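Local coordinates for protein KLLA0E08119p (Kluyveromyces lactis, PDB 3VA7) that probably carboxylates urea with bicarbonate, ATP and a biotin cofactor, as the urea carboxylase part of a longer urea-degrading enzyme, at residues T668-S674 with R841-D845; I683-F687 with C758-V762; P707-W711 with F738-E742; R846-Y852 with R888-F894. One frame throughout, in Å; residues are numbered along the deposited sequence.

Contact 1 of 4, residues T668-S674 with R841-D845; sequences TCGPHGS and RQAGD. With NA (sodium ion), chain K.
Arg841 and Gln842 each give a side-chain hydrogen bond to a backbone carbonyl of the 668-674 segment. Arg841 NE lies 2.8 Å from Pro671 O with an N-H...O angle of 153°, and it approaches from above the carbonyl plane. Gln842 NE2 lies 2.6 Å from Cys669 O, but at 135° this bond is more bent. With CG anti to the backbone N and an extended chain beyond it, Gln842 brings its NE2 to Cys669 O, which is tilted out of the amide plane. Water 1 bridges the segments, accepting from Gly844 N at 2.7 Å and bonding Thr668 OG1 at 2.6 Å. Over one face of the Arg841 guanidinium sits His672 ND1, the ring and guanidinium planes 47° apart. Further out the packing is apolar: Pro671, which follows a cis peptide bond, puts CD 4.0 Å from Ala843 CB. The guanidinium also makes salt bridges to Asp676 and Glu851, which probably compensate its buried charge. Asp845 OD2 binds the sodium ion together with Glu764. The contact thus joins the ends of strand 662-669, in the carboxyltransferase A/B part, and strand 838-842, in the C/D part, with strand 847-852 against Pro671 and His672.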
loop_
_atom_site.group_PDB
_atom_site.type_symbol
_atom_site.label_atom_id
_atom_site.label_comp_id
_atom_site.label_asym_id
_atom_site.label_seq_id
_atom_site.Cartn_x
_atom_site.Cartn_y
_atom_site.Cartn_z
ATOM N N THR A 668 -1.182 -33.316 3.675
ATOM C CA THR A 668 -2.293 -34.023 4.280
ATOM C C THR A 668 -3.385 -34.135 3.231
ATOM O O THR A 668 -3.686 -33.165 2.566
ATOM C CB THR A 668 -2.793 -33.348 5.562
ATOM O OG1 THR A 668 -3.347 -32.068 5.267
ATOM C CG2 THR A 668 -1.665 -33.143 6.548
ATOM N N CYS A 669 -3.936 -35.327 3.052
ATOM C CA CYS A 669 -5.039 -35.561 2.135
ATOM C C CYS A 669 -6.258 -34.744 2.568
ATOM O O CYS A 669 -6.503 -34.630 3.759
ATOM C CB CYS A 669 -5.408 -37.055 2.119
ATOM S SG CYS A 669 -4.018 -38.175 1.840
ATOM N N GLY A 670 -7.017 -34.189 1.609
ATOM C CA GLY A 670 -8.169 -33.282 1.889
ATOM C C GLY A 670 -8.040 -31.794 1.542
ATOM O O GLY A 670 -6.951 -31.261 1.595
ATOM N N PRO A 671 -9.156 -31.079 1.328
ATOM C CA PRO A 671 -10.497 -31.500 1.684
ATOM C C PRO A 671 -11.169 -32.374 0.691
ATOM O O PRO A 671 -11.970 -33.231 1.076
ATOM C CB PRO A 671 -11.276 -30.201 1.787
ATOM C CG PRO A 671 -10.419 -29.162 1.347
ATOM C CD PRO A 671 -9.027 -29.622 1.346
ATOM N N HIS A 672 -10.880 -32.188 -0.587
ATOM C CA HIS A 672 -11.759 -32.800 -1.585
ATOM C C HIS A 672 -11.215 -34.050 -2.313
ATOM O O HIS A 672 -11.831 -34.542 -3.233
ATOM C CB HIS A 672 -12.335 -31.736 -2.508
ATOM C CG HIS A 672 -12.961 -30.592 -1.775
ATOM N ND1 HIS A 672 -14.110 -30.728 -1.029
ATOM C CD2 HIS A 672 -12.587 -29.289 -1.650
ATOM C CE1 HIS A 672 -14.418 -29.571 -0.469
ATOM N NE2 HIS A 672 -13.506 -28.683 -0.825
ATOM N N GLY A 673 -10.092 -34.598 -1.840
ATOM C CA GLY A 673 -9.535 -35.856 -2.420
ATOM C C GLY A 673 -10.415 -37.058 -2.062
ATOM O O GLY A 673 -9.942 -38.013 -1.453
ATOM N N SER A 674 -11.693 -37.011 -2.441
ATOM C CA SER A 674 -12.653 -38.064 -2.090
ATOM C C SER A 674 -13.536 -38.285 -3.281
ATOM O O SER A 674 -13.591 -37.412 -4.145
ATOM C CB SER A 674 -13.511 -37.631 -0.925
ATOM O OG SER A 674 -14.222 -36.479 -1.282
ATOM N N ARG A 841 -14.192 -32.075 6.950
ATOM C CA ARG A 841 -13.063 -32.486 6.115
ATOM C C ARG A 841 -11.733 -31.960 6.648
ATOM O O ARG A 841 -11.615 -30.820 7.136
ATOM C CB ARG A 841 -13.225 -32.112 4.635
ATOM C CG ARG A 841 -14.611 -32.231 4.124
ATOM C CD ARG A 841 -14.807 -31.734 2.696
ATOM N NE ARG A 841 -14.649 -32.873 1.839
ATOM C CZ ARG A 841 -15.648 -33.428 1.206
ATOM N NH1 ARG A 841 -16.862 -32.914 1.330
ATOM N NH2 ARG A 841 -15.421 -34.485 0.448
ATOM N N GLN A 842 -10.760 -32.849 6.610
ATOM C CA GLN A 842 -9.460 -32.502 7.011
ATOM C C GLN A 842 -8.917 -31.558 5.945
ATOM O O GLN A 842 -8.946 -31.888 4.764
ATOM C CB GLN A 842 -8.641 -33.785 7.011
ATOM C CG GLN A 842 -7.150 -33.569 7.166
ATOM C CD GLN A 842 -6.418 -34.893 7.262
ATOM O OE1 GLN A 842 -5.820 -35.228 8.297
ATOM N NE2 GLN A 842 -6.487 -35.668 6.187
ATOM N N ALA A 843 -8.379 -30.417 6.347
ATOM C CA ALA A 843 -7.927 -29.420 5.372
ATOM C C ALA A 843 -6.615 -28.798 5.779
ATOM O O ALA A 843 -6.545 -27.606 6.101
ATOM C CB ALA A 843 -9.011 -28.330 5.177
ATOM N N GLY A 844 -5.583 -29.608 5.773
ATOM C CA GLY A 844 -4.288 -29.160 6.219
ATOM C C GLY A 844 -4.013 -29.496 7.668
ATOM O O GLY A 844 -4.893 -29.671 8.472
ATOM N N ASP A 845 -2.751 -29.666 7.946
ATOM C CA ASP A 845 -2.133 -29.660 9.262
ATOM C C ASP A 845 -2.875 -28.709 10.315
ATOM O O ASP A 845 -2.822 -28.926 11.522
ATOM C CB ASP A 845 -0.697 -29.168 8.874
ATOM C CG ASP A 845 0.252 -29.234 9.976
ATOM O OD1 ASP A 845 1.108 -30.099 9.931
ATOM O OD2 ASP A 845 0.222 -28.412 10.933
HETATM NA NA NA K . 1.037 -27.391 12.515
HETATM O O HOH W 1 -5.823 -31.894 4.364
HETATM O O HOH W 2 1.220 -24.823 13.931
#

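Contact 2 of 4, residues I683-F687 with C758-V762; sequences IEQFF and CQAVV
Gln759 and Phe686 carry this contact of a helix packed on a beta-sheet, in which helix 680-688 lies over strand 756-762 of the carboxyltransferase A/B part. The segment axes run 10.6 Å apart at 32°, so helix and strand point roughly the same way. The geometry fits a CH-pi interaction: Gln759 CG stands 3.4 Å from the centroid of the Phe686 ring and only 10° off its normal. CG is anti to the backbone N of Gln759, and a bend at chi2 then sends the amide on along the ring toward the helix, its plane turned 37° from the ring, as the two side chains pass in opposite directions. Ala760 adds a methyl, its CB 4.2 Å from Phe686 CE2. Were Phe686 replaced by an alanine, Gln759 CG is likely to lose its aromatic face and a gap to open next to Ala760 CB. Phe781 and Trp691 meet the same phenylalanine, and Phe738 of the adjoining strand packs beside Gln759. The Gln759 amide itself reaches the next helix residue, with NE2 3.5 Å from Phe687 CE2.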
loop_
_atom_site.group_PDB
_atom_site.type_symbol
_atom_site.label_atom_id
_atom_site.label_comp_id
_atom_site.label_asym_id
_atom_site.label_seq_id
_atom_site.Cartn_x
_atom_site.Cartn_y
_atom_site.Cartn_z
ATOM N N ILE A 683 -7.331 -39.695 -8.105
ATOM C CA ILE A 683 -6.660 -39.590 -6.793
ATOM C C ILE A 683 -5.336 -40.385 -6.708
ATOM O O ILE A 683 -4.305 -39.874 -6.218
ATOM C CB ILE A 683 -7.578 -40.034 -5.640
ATOM C CG1 ILE A 683 -8.942 -39.322 -5.738
ATOM C CG2 ILE A 683 -6.867 -39.813 -4.322
ATOM C CD1 ILE A 683 -9.955 -39.649 -4.572
ATOM N N GLU A 684 -5.365 -41.631 -7.174
ATOM C CA GLU A 684 -4.133 -42.403 -7.324
ATOM C C GLU A 684 -3.153 -41.666 -8.214
ATOM O O GLU A 684 -2.028 -41.392 -7.769
ATOM C CB GLU A 684 -4.365 -43.798 -7.915
ATOM C CG GLU A 684 -5.669 -44.463 -7.518
ATOM C CD GLU A 684 -5.690 -45.940 -7.921
ATOM O OE1 GLU A 684 -4.637 -46.411 -8.442
ATOM O OE2 GLU A 684 -6.743 -46.618 -7.704
ATOM N N GLN A 685 -3.558 -41.332 -9.450
ATOM C CA GLN A 685 -2.614 -40.681 -10.362
ATOM C C GLN A 685 -2.075 -39.420 -9.737
ATOM O O GLN A 685 -0.909 -39.104 -9.963
ATOM C CB GLN A 685 -3.228 -40.224 -11.670
ATOM C CG GLN A 685 -4.116 -41.169 -12.412
ATOM C CD GLN A 685 -4.510 -40.554 -13.734
ATOM O OE1 GLN A 685 -3.681 -39.882 -14.382
ATOM N NE2 GLN A 685 -5.761 -40.767 -14.149
ATOM N N PHE A 686 -2.912 -38.710 -8.960
ATOM C CA PHE A 686 -2.518 -37.445 -8.342
ATOM C C PHE A 686 -1.262 -37.608 -7.532
ATOM O O PHE A 686 -0.390 -36.743 -7.588
ATOM C CB PHE A 686 -3.649 -36.838 -7.487
ATOM C CG PHE A 686 -3.267 -35.559 -6.755
ATOM C CD1 PHE A 686 -3.393 -34.308 -7.380
ATOM C CD2 PHE A 686 -2.776 -35.599 -5.456
ATOM C CE1 PHE A 686 -3.060 -33.088 -6.724
ATOM C CE2 PHE A 686 -2.417 -34.418 -4.784
ATOM C CZ PHE A 686 -2.587 -33.145 -5.420
ATOM N N PHE A 687 -1.202 -38.715 -6.770
ATOM C CA PHE A 687 -0.085 -39.022 -5.853
ATOM C C PHE A 687 0.996 -39.901 -6.509
ATOM O O PHE A 687 2.156 -39.889 -6.067
ATOM C CB PHE A 687 -0.586 -39.707 -4.594
ATOM C CG PHE A 687 -1.433 -38.830 -3.682
ATOM C CD1 PHE A 687 -0.847 -38.065 -2.673
ATOM C CD2 PHE A 687 -2.824 -38.844 -3.767
ATOM C CE1 PHE A 687 -1.629 -37.290 -1.775
ATOM C CE2 PHE A 687 -3.625 -38.062 -2.889
ATOM C CZ PHE A 687 -3.031 -37.282 -1.893
ATOM N N CYS A 758 -10.234 -28.259 -3.651
ATOM C CA CYS A 758 -8.808 -28.436 -3.306
ATOM C C CYS A 758 -8.599 -29.916 -2.991
ATOM O O CYS A 758 -9.396 -30.526 -2.232
ATOM C CB CYS A 758 -8.447 -27.629 -2.073
ATOM S SG CYS A 758 -8.393 -25.816 -2.296
ATOM N N GLN A 759 -7.530 -30.505 -3.500
ATOM C CA GLN A 759 -7.359 -31.940 -3.419
ATOM C C GLN A 759 -6.700 -32.317 -2.104
ATOM O O GLN A 759 -7.166 -33.218 -1.404
ATOM C CB GLN A 759 -6.584 -32.436 -4.658
ATOM C CG GLN A 759 -5.812 -33.717 -4.514
ATOM C CD GLN A 759 -6.674 -34.969 -4.472
ATOM O OE1 GLN A 759 -7.675 -35.089 -5.174
ATOM N NE2 GLN A 759 -6.281 -35.910 -3.649
ATOM N N ALA A 760 -5.628 -31.619 -1.760
ATOM C CA ALA A 760 -4.746 -31.957 -0.641
ATOM C C ALA A 760 -4.151 -30.620 -0.199
ATOM O O ALA A 760 -4.360 -29.621 -0.910
ATOM C CB ALA A 760 -3.651 -32.895 -1.093
ATOM N N VAL A 761 -3.428 -30.596 0.937
ATOM C CA VAL A 761 -2.781 -29.389 1.429
ATOM C C VAL A 761 -1.364 -29.683 1.953
ATOM O O VAL A 761 -1.166 -30.495 2.879
ATOM C CB VAL A 761 -3.573 -28.741 2.599
ATOM C CG1 VAL A 761 -2.868 -27.466 3.048
ATOM C CG2 VAL A 761 -5.100 -28.506 2.231
ATOM N N VAL A 762 -0.384 -28.999 1.363
ATOM C CA VAL A 762 0.977 -29.088 1.746
ATOM C C VAL A 762 1.047 -28.837 3.253
ATOM O O VAL A 762 0.327 -27.919 3.789
ATOM C CB VAL A 762 1.806 -28.051 0.962
ATOM C CG1 VAL A 762 3.237 -28.017 1.483
ATOM C CG2 VAL A 762 1.752 -28.348 -0.549
#

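Contact 3 of 4, residues P707-W711 with F738-E742; sequences PKPKW and FTGDE. With BTI (5-(hexahydro-2-oxo-1H-thieno[3,4-D]imidazol-6-yl)pentanal), chain B.
Pro709 lays its ring against Phe738, CG 3.5 Å from Phe738 CE2, the two side chains meeting at a slant. Phe738 leads into a type II' beta turn, Thr739 to Glu742, that joins the antiparallel strands on either side of it into a beta hairpin; Gly740, with phi 70°, takes the turn's first central position, and the backbone bond from Thr739 N to Glu742 O is weak. The 707-711 loop packs on this hairpin end. Pro709 CD also sits 3.2 Å from Asp741 O, while on its own segment Pro709 CB rests over a face of the Trp711 indole, near the rim. That indole turns its edge to the hairpin: Trp711 CH2 is 4.1 Å from Phe738 CB, and Trp711 CZ2 is 3.5 Å from Gly740 O. Water 3 ties the backbones, donating to Asp741 O (2.7 Å) and to Pro707 O. Phe678 meets both aromatic rings, edge-to-face with Phe738. On the hairpin, Thr739 belongs to the biotin pocket, its CG2 3.6 Å from BTI C4. The direct hydrogen bond between the segments runs from Trp711 NE1 to Asp741 OD1: 3.0 Å long, nearly straight at 168°, and with the oxygen 1° out of the indole plane.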
loop_
_atom_site.group_PDB
_atom_site.type_symbol
_atom_site.label_atom_id
_atom_site.label_comp_id
_atom_site.label_asym_id
_atom_site.label_seq_id
_atom_site.Cartn_x
_atom_site.Cartn_y
_atom_site.Cartn_z
ATOM N N PRO A 707 -1.131 -34.498 -14.850
ATOM C CA PRO A 707 -2.267 -35.251 -15.415
ATOM C C PRO A 707 -3.575 -34.532 -15.209
ATOM O O PRO A 707 -3.762 -33.895 -14.194
ATOM C CB PRO A 707 -2.265 -36.555 -14.618
ATOM C CG PRO A 707 -1.527 -36.205 -13.269
ATOM C CD PRO A 707 -0.658 -34.997 -13.540
ATOM N N LYS A 708 -4.488 -34.679 -16.152
ATOM C CA LYS A 708 -5.748 -33.964 -16.147
ATOM C C LYS A 708 -6.747 -34.708 -15.315
ATOM O O LYS A 708 -6.720 -35.889 -15.304
ATOM C CB LYS A 708 -6.244 -33.774 -17.591
ATOM C CG LYS A 708 -5.258 -32.982 -18.474
ATOM C CD LYS A 708 -4.784 -31.618 -17.846
ATOM C CE LYS A 708 -3.557 -31.030 -18.565
ATOM N NZ LYS A 708 -3.700 -31.008 -20.086
ATOM N N PRO A 709 -7.641 -34.018 -14.601
ATOM C CA PRO A 709 -8.574 -34.732 -13.675
ATOM C C PRO A 709 -9.705 -35.516 -14.304
ATOM O O PRO A 709 -10.179 -35.182 -15.396
ATOM C CB PRO A 709 -9.183 -33.606 -12.810
ATOM C CG PRO A 709 -8.279 -32.428 -13.009
ATOM C CD PRO A 709 -7.680 -32.560 -14.403
ATOM N N LYS A 710 -10.144 -36.548 -13.597
ATOM C CA LYS A 710 -11.336 -37.230 -14.000
ATOM C C LYS A 710 -12.326 -36.962 -12.903
ATOM O O LYS A 710 -12.096 -37.285 -11.734
ATOM C CB LYS A 710 -11.094 -38.737 -14.211
ATOM C CG LYS A 710 -9.793 -39.105 -14.915
ATOM C CD LYS A 710 -9.600 -40.594 -14.910
ATOM C CE LYS A 710 -9.076 -41.078 -16.252
ATOM N NZ LYS A 710 -7.629 -40.963 -16.338
ATOM N N TRP A 711 -13.408 -36.319 -13.284
ATOM C CA TRP A 711 -14.370 -35.814 -12.347
ATOM C C TRP A 711 -15.500 -36.805 -12.022
ATOM O O TRP A 711 -15.941 -37.571 -12.858
ATOM C CB TRP A 711 -14.931 -34.497 -12.873
ATOM C CG TRP A 711 -13.880 -33.465 -13.086
ATOM C CD1 TRP A 711 -13.406 -33.004 -14.290
ATOM C CD2 TRP A 711 -13.138 -32.766 -12.078
ATOM N NE1 TRP A 711 -12.441 -32.044 -14.094
ATOM C CE2 TRP A 711 -12.260 -31.870 -12.748
ATOM C CE3 TRP A 711 -13.158 -32.770 -10.674
ATOM C CZ2 TRP A 711 -11.404 -31.000 -12.060
ATOM C CZ3 TRP A 711 -12.288 -31.893 -9.984
ATOM C CH2 TRP A 711 -11.417 -31.038 -10.683
ATOM N N PHE A 738 -7.698 -26.805 -7.634
ATOM C CA PHE A 738 -7.945 -27.152 -9.015
ATOM C C PHE A 738 -8.782 -26.054 -9.732
ATOM O O PHE A 738 -10.034 -26.103 -9.757
ATOM C CB PHE A 738 -8.599 -28.549 -9.108
ATOM C CG PHE A 738 -7.599 -29.681 -9.212
ATOM C CD1 PHE A 738 -7.069 -30.277 -8.073
ATOM C CD2 PHE A 738 -7.162 -30.138 -10.451
ATOM C CE1 PHE A 738 -6.097 -31.285 -8.181
ATOM C CE2 PHE A 738 -6.206 -31.137 -10.558
ATOM C CZ PHE A 738 -5.680 -31.711 -9.422
ATOM N N THR A 739 -8.100 -25.073 -10.335
ATOM C CA THR A 739 -8.813 -23.973 -11.006
ATOM C C THR A 739 -9.178 -24.513 -12.349
ATOM O O THR A 739 -8.395 -24.413 -13.283
ATOM C CB THR A 739 -7.929 -22.732 -11.179
ATOM O OG1 THR A 739 -6.854 -23.045 -12.092
ATOM C CG2 THR A 739 -7.351 -22.300 -9.842
ATOM N N GLY A 740 -10.362 -25.095 -12.464
ATOM C CA GLY A 740 -10.697 -25.913 -13.670
ATOM C C GLY A 740 -9.867 -27.225 -13.667
ATOM O O GLY A 740 -9.832 -27.942 -12.648
ATOM N N ASP A 741 -9.146 -27.495 -14.754
ATOM C CA ASP A 741 -8.485 -28.761 -14.961
ATOM C C ASP A 741 -6.962 -28.724 -14.608
ATOM O O ASP A 741 -6.226 -29.682 -14.808
ATOM C CB ASP A 741 -8.738 -29.228 -16.393
ATOM C CG ASP A 741 -10.202 -29.559 -16.653
ATOM O OD1 ASP A 741 -10.748 -30.436 -15.934
ATOM O OD2 ASP A 741 -10.821 -28.977 -17.590
ATOM N N GLU A 742 -6.515 -27.619 -14.047
ATOM C CA GLU A 742 -5.129 -27.463 -13.693
ATOM C C GLU A 742 -5.064 -26.950 -12.262
ATOM O O GLU A 742 -5.900 -26.116 -11.884
ATOM C CB GLU A 742 -4.502 -26.433 -14.586
ATOM C CG GLU A 742 -4.303 -26.895 -16.015
ATOM C CD GLU A 742 -4.132 -25.722 -16.957
ATOM O OE1 GLU A 742 -3.096 -25.053 -16.892
ATOM O OE2 GLU A 742 -5.067 -25.436 -17.728
HETATM C C11 BTI B . -1.562 -17.889 -9.564
HETATM O O11 BTI B . -2.192 -17.694 -10.649
HETATM C C10 BTI B . -2.218 -18.315 -8.216
HETATM C C9 BTI B . -3.738 -18.372 -8.355
HETATM C C8 BTI B . -4.487 -19.068 -7.226
HETATM C C7 BTI B . -5.904 -19.560 -7.585
HETATM C C2 BTI B . -6.793 -18.533 -8.256
HETATM S S1 BTI B . -7.051 -17.091 -7.264
HETATM C C6 BTI B . -8.563 -16.663 -8.052
HETATM C C5 BTI B . -9.173 -17.927 -8.618
HETATM N N3 BTI B . -10.150 -18.268 -7.617
HETATM C C3 BTI B . -9.796 -19.339 -6.958
HETATM O O3 BTI B . -10.540 -19.895 -6.023
HETATM N N2 BTI B . -8.641 -19.819 -7.371
HETATM C C4 BTI B . -8.176 -19.091 -8.546
HETATM O O HOH W 3 -3.843 -30.827 -14.235
#

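Contact 4 of 4, residues R846-Y852 with R888-F894; sequences RYILVEY and RSVLIEF
Ile848 with Ile892 and Val850 with Val890 form the hydrogen-bonded pairs that set the register of strands 847-852 and 889-894, neighbours in the antiparallel sheet of the carboxyltransferase C/D part, their axes 4.7 Å apart at 162°. Ile848 N to Ile892 O and Val850 N to Val890 O are each 3.0 Å, and the reverse bonds, Ile892 N to Ile848 O and Val890 N to Val850 O, are equally long; Phe894 N to Arg846 O and Tyr852 N to Arg888 O extend the ladder at its ends.

Apolar contacts fall on both faces. On one, Val850 CG2 meets Ile892 CD1 at 3.5 Å, and Leu904 of helix 901-912 touches Ile848 and Ile892; Leu904 also reaches Phe894. On the other, Leu891 CD2 lies 3.4 Å from Tyr847 CD2, and Leu891 CD1 lies 3.9 Å from Leu849 CD1.

Polar side chains act at the ends. Arg888, bent at chi3 (-98°), brings NE to 2.7 Å from Tyr852 O, with a weak second bond from NH2. With a leucine at Arg888, Tyr852 O would probably be deprived of both side-chain donors. At the far end, water 4 accepts from Arg846 NH1 and donates to Glu893 OE2 (2.7 Å), while water 5 joins Glu893 OE1 to Tyr847 OH.

The chemistry therefore implies a pairing set by backbone bonds and by apolar contacts on both faces, one of them mixed with polar side chains, with arginine closing one end and water-mediated bridges the other.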
loop_
_atom_site.group_PDB
_atom_site.type_symbol
_atom_site.label_atom_id
_atom_site.label_comp_id
_atom_site.label_asym_id
_atom_site.label_seq_id
_atom_site.Cartn_x
_atom_site.Cartn_y
_atom_site.Cartn_z
ATOM N N ARG A 846 -3.511 -27.627 9.836
ATOM C CA ARG A 846 -3.947 -26.495 10.690
ATOM C C ARG A 846 -5.459 -26.217 10.692
ATOM O O ARG A 846 -5.917 -25.246 11.318
ATOM C CB ARG A 846 -3.278 -25.176 10.256
ATOM C CG ARG A 846 -1.892 -24.924 10.820
ATOM C CD ARG A 846 -1.229 -23.745 10.204
ATOM N NE ARG A 846 -0.881 -24.038 8.815
ATOM C CZ ARG A 846 -0.264 -23.176 7.996
ATOM N NH1 ARG A 846 0.086 -21.962 8.432
ATOM N NH2 ARG A 846 0.052 -23.560 6.768
ATOM N N TYR A 847 -6.248 -27.030 9.999
ATOM C CA TYR A 847 -7.639 -26.671 9.904
ATOM C C TYR A 847 -8.498 -27.836 9.592
ATOM O O TYR A 847 -8.063 -28.800 8.926
ATOM C CB TYR A 847 -7.907 -25.790 8.684
ATOM C CG TYR A 847 -6.929 -24.742 8.257
ATOM C CD1 TYR A 847 -5.695 -25.080 7.620
ATOM C CD2 TYR A 847 -7.278 -23.410 8.409
ATOM C CE1 TYR A 847 -4.842 -24.108 7.199
ATOM C CE2 TYR A 847 -6.451 -22.411 7.964
ATOM C CZ TYR A 847 -5.253 -22.751 7.349
ATOM O OH TYR A 847 -4.508 -21.686 6.958
ATOM N N ILE A 848 -9.755 -27.661 9.987
ATOM C CA ILE A 848 -10.822 -28.579 9.666
ATOM C C ILE A 848 -11.855 -27.740 8.926
ATOM O O ILE A 848 -12.236 -26.671 9.384
ATOM C CB ILE A 848 -11.470 -29.179 10.975
ATOM C CG1 ILE A 848 -10.467 -30.096 11.755
ATOM C CG2 ILE A 848 -12.759 -29.880 10.681
ATOM C CD1 ILE A 848 -11.144 -30.972 12.948
ATOM N N LEU A 849 -12.279 -28.210 7.765
ATOM C CA LEU A 849 -13.325 -27.557 7.037
ATOM C C LEU A 849 -14.697 -28.152 7.407
ATOM O O LEU A 849 -14.890 -29.363 7.257
ATOM C CB LEU A 849 -13.024 -27.731 5.547
ATOM C CG LEU A 849 -13.997 -27.078 4.539
ATOM C CD1 LEU A 849 -13.914 -25.565 4.573
ATOM C CD2 LEU A 849 -13.765 -27.604 3.102
ATOM N N VAL A 850 -15.644 -27.323 7.850
ATOM C CA VAL A 850 -17.019 -27.794 8.184
ATOM C C VAL A 850 -17.949 -27.428 7.030
ATOM O O VAL A 850 -18.114 -26.238 6.701
ATOM C CB VAL A 850 -17.578 -27.091 9.491
ATOM C CG1 VAL A 850 -18.935 -27.563 9.854
ATOM C CG2 VAL A 850 -16.690 -27.310 10.657
ATOM N N GLU A 851 -18.566 -28.414 6.407
ATOM C CA GLU A 851 -19.461 -28.143 5.272
ATOM C C GLU A 851 -20.942 -28.465 5.521
ATOM O O GLU A 851 -21.307 -29.595 5.797
ATOM C CB GLU A 851 -18.995 -28.933 4.051
ATOM C CG GLU A 851 -17.681 -28.480 3.508
ATOM C CD GLU A 851 -17.301 -29.337 2.343
ATOM O OE1 GLU A 851 -17.842 -30.462 2.239
ATOM O OE2 GLU A 851 -16.471 -28.895 1.535
ATOM N N TYR A 852 -21.796 -27.479 5.398
ATOM C CA TYR A 852 -23.228 -27.735 5.540
ATOM C C TYR A 852 -24.000 -28.147 4.274
ATOM O O TYR A 852 -23.760 -27.648 3.165
ATOM C CB TYR A 852 -23.918 -26.530 6.182
ATOM C CG TYR A 852 -23.529 -26.302 7.624
ATOM C CD1 TYR A 852 -23.662 -27.327 8.606
ATOM C CD2 TYR A 852 -23.043 -25.096 8.020
ATOM C CE1 TYR A 852 -23.335 -27.091 9.935
ATOM C CE2 TYR A 852 -22.715 -24.864 9.342
ATOM C CZ TYR A 852 -22.857 -25.848 10.287
ATOM O OH TYR A 852 -22.477 -25.547 11.573
ATOM N N ARG A 888 -21.419 -22.039 2.428
ATOM C CA ARG A 888 -22.164 -23.055 3.149
ATOM C C ARG A 888 -21.200 -23.844 4.096
ATOM O O ARG A 888 -21.450 -24.986 4.467
ATOM C CB ARG A 888 -22.801 -23.998 2.123
ATOM C CG ARG A 888 -21.772 -24.719 1.298
ATOM C CD ARG A 888 -22.438 -25.664 0.377
ATOM N NE ARG A 888 -22.471 -27.044 0.861
ATOM C CZ ARG A 888 -21.535 -27.952 0.630
ATOM N NH1 ARG A 888 -20.447 -27.659 -0.041
ATOM N NH2 ARG A 888 -21.701 -29.178 1.089
ATOM N N SER A 889 -20.095 -23.207 4.460
ATOM C CA SER A 889 -19.036 -23.857 5.165
ATOM C C SER A 889 -18.331 -22.833 6.044
ATOM O O SER A 889 -18.604 -21.613 5.968
ATOM C CB SER A 889 -18.055 -24.435 4.165
ATOM O OG SER A 889 -17.296 -23.325 3.687
ATOM N N VAL A 890 -17.424 -23.322 6.889
ATOM C CA VAL A 890 -16.578 -22.417 7.664
ATOM C C VAL A 890 -15.314 -23.150 7.893
ATOM O O VAL A 890 -15.297 -24.376 8.118
ATOM C CB VAL A 890 -17.213 -21.974 9.062
ATOM C CG1 VAL A 890 -17.733 -23.224 9.871
ATOM C CG2 VAL A 890 -16.218 -21.129 9.916
ATOM N N LEU A 891 -14.223 -22.434 7.815
ATOM C CA LEU A 891 -12.975 -23.126 7.979
ATOM C C LEU A 891 -12.446 -22.756 9.359
ATOM O O LEU A 891 -12.429 -21.588 9.730
ATOM C CB LEU A 891 -12.027 -22.736 6.856
ATOM C CG LEU A 891 -10.639 -23.313 6.976
ATOM C CD1 LEU A 891 -10.642 -24.788 6.582
ATOM C CD2 LEU A 891 -9.680 -22.485 6.170
ATOM N N ILE A 892 -12.031 -23.768 10.102
ATOM C CA ILE A 892 -11.609 -23.593 11.450
ATOM C C ILE A 892 -10.134 -23.876 11.575
ATOM O O ILE A 892 -9.692 -25.019 11.316
ATOM C CB ILE A 892 -12.384 -24.568 12.312
ATOM C CG1 ILE A 892 -13.784 -24.022 12.487
ATOM C CG2 ILE A 892 -11.752 -24.687 13.700
ATOM C CD1 ILE A 892 -14.759 -24.988 12.386
ATOM N N GLU A 893 -9.372 -22.846 11.948
ATOM C CA GLU A 893 -7.935 -23.003 12.075
ATOM C C GLU A 893 -7.617 -23.252 13.509
ATOM O O GLU A 893 -8.150 -22.539 14.411
ATOM C CB GLU A 893 -7.130 -21.794 11.571
ATOM C CG GLU A 893 -5.609 -22.057 11.493
ATOM C CD GLU A 893 -4.749 -20.809 11.165
ATOM O OE1 GLU A 893 -5.290 -19.766 10.780
ATOM O OE2 GLU A 893 -3.503 -20.857 11.320
ATOM N N PHE A 894 -6.756 -24.245 13.749
ATOM C CA PHE A 894 -6.338 -24.497 15.122
ATOM C C PHE A 894 -4.839 -24.521 15.352
ATOM O O PHE A 894 -4.008 -24.630 14.426
ATOM C CB PHE A 894 -6.991 -25.761 15.695
ATOM C CG PHE A 894 -6.722 -27.046 14.882
ATOM C CD1 PHE A 894 -5.865 -28.046 15.388
ATOM C CD2 PHE A 894 -7.354 -27.261 13.630
ATOM C CE1 PHE A 894 -5.632 -29.232 14.664
ATOM C CE2 PHE A 894 -7.128 -28.436 12.871
ATOM C CZ PHE A 894 -6.259 -29.423 13.387
HETATM O O HOH W 4 -1.026 -20.057 10.644
HETATM O O HOH W 5 -5.272 -19.244 7.535
#

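Overall arrangement
All four contacts are largely buried, but they differ in chemistry. Contacts 1, 2 and 3 reach one seven-stranded sheet: strands 662-669 and 756-762 are neighbours, and contacts 1 and 2 meet there through a probable hydrogen bond, Thr668 N to Val761 O at 2.9 Å. Contact 2 lacks hydrogen bonds and rests on a glutamine chain against aromatic rings. Contact 3 adjoins it through Phe738 and is the least enclosed, pairing proline and aromatic packing with one indole-carboxylate hydrogen bond and a water bridge. Contact 4, dominated by backbone bonds, lies in the next sheet, where strand 847-852 neighbours strand 838-842. Contact 1, mixing polar and water-mediated links, therefore connects the two sheets. Contacts 3 and 4 are farthest apart, centres about 23 Å.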